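Local coordinates for Slr1951 protein (Synechocystis sp., PDB 3HX1) that is of unknown function but carries a forkhead-associated (FHA) domain and so probably recognises phosphothreonine-containing partners, at residues A[47-50]-A[51-55]. Residues are numbered along the deposited sequence; the frame is centred on the assembly and turned at random.
Sequences QFVS and RIHAV
S50 and H53 meet round a tight turn: the backbone N of S50 gives its hydrogen to ND1 of the H53 imidazole at 3.2 Å, nearly straight (165°) and exactly in the ring plane. ND1 therefore accepts through the edge of the ring, which fits a neutral imidazole with its proton on NE2, and NE2 is in turn hydrogen-bonded to the carbonyl O of G83. With CG roughly anti to the H53 backbone N (chi1 -155°), the ring is turned back toward the S50 amide. V49 packs against the root of the same side chain, the two crossing at about a right angle: CG1 lies 3.8 Å from CB of H53, while CA approaches ND1 obliquely at 3.8 Å. OG of S50 lies 3.8 Å from ND1, not hydrogen-bonded to it. CB of R51 rests 3.7 Å from the carbonyl C of S50, while its extended chain leads away. R36 reaches the loop from the end of strand 31-35, its NH1 hydrogen-bonded to the carbonyl O of V49. Further on, H53 and A54 both face I34 in a classic beta bulge where strand 54-58 begins. Replacing H53 by an alanine is likely to leave the S50 amide and the G83 carbonyl without their common partner and to open a gap beside V49. S50 to H53 fit the SxxH motif of FHA domains, and R36 the GR motif; in relatives this arginine and serine bind phosphothreonine, as they probably do here, while H53, hydrogen-bonded through both ring nitrogens, ties the S50 loop to the segment carrying G83.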
ATOM      1  N   GLN A  47       0.332  -1.611 -14.504  1.00 61.32           N
ATOM      2  CA  GLN A  47       1.608  -1.380 -15.174  1.00 45.55           C
ATOM      3  C   GLN A  47       2.298  -0.154 -14.605  1.00 53.02           C
ATOM      4  O   GLN A  47       3.496   0.034 -14.793  1.00 61.35           O
ATOM      5  CB  GLN A  47       1.394  -1.185 -16.670  1.00 52.46           C
ATOM      6  CG  GLN A  47       0.421  -0.068 -17.016  1.00 64.57           C
ATOM      7  CD  GLN A  47       0.428   0.260 -18.499  1.00 83.12           C
ATOM      8  OE1 GLN A  47       0.519  -0.633 -19.344  1.00 93.31           O
ATOM      9  NE2 GLN A  47       0.322   1.546 -18.824  1.00 81.25           N
ATOM     10  N   PHE A  48       1.536   0.678 -13.906  1.00 56.15           N
ATOM     11  CA  PHE A  48       2.086   1.888 -13.311  1.00 63.97           C
ATOM     12  C   PHE A  48       2.705   1.568 -11.962  1.00 56.94           C
ATOM     13  O   PHE A  48       3.325   2.417 -11.331  1.00 59.07           O
ATOM     14  CB  PHE A  48       0.989   2.941 -13.155  1.00 73.85           C
ATOM     15  CG  PHE A  48       0.259   3.247 -14.435  1.00 88.58           C
ATOM     16  CD1 PHE A  48       0.949   3.341 -15.640  1.00 96.34           C
ATOM     17  CD2 PHE A  48      -1.108   3.487 -14.430  1.00 94.16           C
ATOM     18  CE1 PHE A  48       0.290   3.679 -16.815  1.00 99.00           C
ATOM     19  CE2 PHE A  48      -1.776   3.829 -15.602  1.00 99.00           C
ATOM     20  CZ  PHE A  48      -1.076   3.924 -16.796  1.00 99.00           C
ATOM     21  N   VAL A  49       2.526   0.329 -11.526  1.00 48.51           N
ATOM     22  CA  VAL A  49       3.071  -0.123 -10.259  1.00 44.41           C
ATOM     23  C   VAL A  49       4.314  -0.970 -10.481  1.00 42.46           C
ATOM     24  O   VAL A  49       4.306  -1.905 -11.273  1.00 42.14           O
ATOM     25  CB  VAL A  49       2.042  -0.957  -9.485  1.00 39.26           C
ATOM     26  CG1 VAL A  49       2.708  -1.626  -8.286  1.00 43.68           C
ATOM     27  CG2 VAL A  49       0.908  -0.063  -9.034  1.00 41.01           C
ATOM     28  N   SER A  50       5.385  -0.641  -9.779  1.00 36.38           N
ATOM     29  CA  SER A  50       6.624  -1.398  -9.910  1.00 36.28           C
ATOM     30  C   SER A  50       6.435  -2.823  -9.385  1.00 36.62           C
ATOM     31  O   SER A  50       5.467  -3.111  -8.667  1.00 41.27           O
ATOM     32  CB  SER A  50       7.747  -0.709  -9.126  1.00 38.72           C
ATOM     33  OG  SER A  50       7.991   0.591  -9.631  1.00 38.01           O
ATOM     34  N   ARG A  51       7.357  -3.709  -9.745  1.00 30.45           N
ATOM     35  CA  ARG A  51       7.280  -5.094  -9.294  1.00 34.31           C
ATOM     36  C   ARG A  51       7.117  -5.129  -7.794  1.00 36.31           C
ATOM     37  O   ARG A  51       6.295  -5.888  -7.279  1.00 43.06           O
ATOM     38  CB  ARG A  51       8.518  -5.860  -9.753  1.00 36.71           C
ATOM     39  CG  ARG A  51       8.446  -6.092 -11.252  1.00 47.08           C
ATOM     40  CD  ARG A  51       9.640  -6.808 -11.827  1.00 50.79           C
ATOM     41  NE  ARG A  51       9.382  -7.127 -13.225  1.00 61.74           N
ATOM     42  CZ  ARG A  51      10.276  -7.649 -14.055  1.00 61.29           C
ATOM     43  NH1 ARG A  51      11.504  -7.912 -13.624  1.00 60.31           N
ATOM     44  NH2 ARG A  51       9.935  -7.908 -15.314  1.00 51.83           N
ATOM     45  N   ILE A  52       7.904  -4.299  -7.110  1.00 41.57           N
ATOM     46  CA  ILE A  52       7.849  -4.155  -5.657  1.00 28.67           C
ATOM     47  C   ILE A  52       7.867  -2.642  -5.482  1.00 33.27           C
ATOM     48  O   ILE A  52       8.920  -2.008  -5.557  1.00 53.84           O
ATOM     49  CB  ILE A  52       9.086  -4.754  -4.944  1.00 32.62           C
ATOM     50  CG1 ILE A  52       9.216  -6.251  -5.241  1.00 27.22           C
ATOM     51  CG2 ILE A  52       8.958  -4.520  -3.448  1.00 42.55           C
ATOM     52  CD1 ILE A  52       8.195  -7.151  -4.532  1.00 27.78           C
ATOM     53  N   HIS A  53       6.687  -2.076  -5.255  1.00 31.94           N
ATOM     54  CA  HIS A  53       6.506  -0.631  -5.131  1.00 30.73           C
ATOM     55  C   HIS A  53       6.745  -0.029  -3.748  1.00 36.37           C
ATOM     56  O   HIS A  53       7.174   1.119  -3.631  1.00 32.12           O
ATOM     57  CB  HIS A  53       5.093  -0.276  -5.592  1.00 31.12           C
ATOM     58  CG  HIS A  53       4.956   1.129  -6.080  1.00 29.41           C
ATOM     59  ND1 HIS A  53       4.984   1.458  -7.420  1.00 36.87           N
ATOM     60  CD2 HIS A  53       4.781   2.296  -5.406  1.00 30.18           C
ATOM     61  CE1 HIS A  53       4.826   2.765  -7.554  1.00 34.81           C
ATOM     62  NE2 HIS A  53       4.700   3.295  -6.347  1.00 35.75           N
ATOM     63  N   ALA A  54       6.456  -0.782  -2.697  1.00 32.45           N
ATOM     64  CA  ALA A  54       6.647  -0.254  -1.364  1.00 35.72           C
ATOM     65  C   ALA A  54       6.629  -1.348  -0.310  1.00 39.44           C
ATOM     66  O   ALA A  54       6.564  -2.534  -0.638  1.00 41.06           O
ATOM     67  CB  ALA A  54       5.562   0.763  -1.074  1.00 28.30           C
ATOM     68  N   VAL A  55       6.704  -0.936   0.955  1.00 38.87           N
ATOM     69  CA  VAL A  55       6.658  -1.870   2.071  1.00 42.51           C
ATOM     70  C   VAL A  55       5.847  -1.298   3.231  1.00 36.67           C
ATOM     71  O   VAL A  55       5.760  -0.085   3.412  1.00 45.69           O
ATOM     72  CB  VAL A  55       8.067  -2.224   2.588  1.00 41.86           C
ATOM     73  CG1 VAL A  55       8.874  -2.870   1.487  1.00 34.68           C
ATOM     74  CG2 VAL A  55       8.755  -0.971   3.108  1.00 38.04           C
TER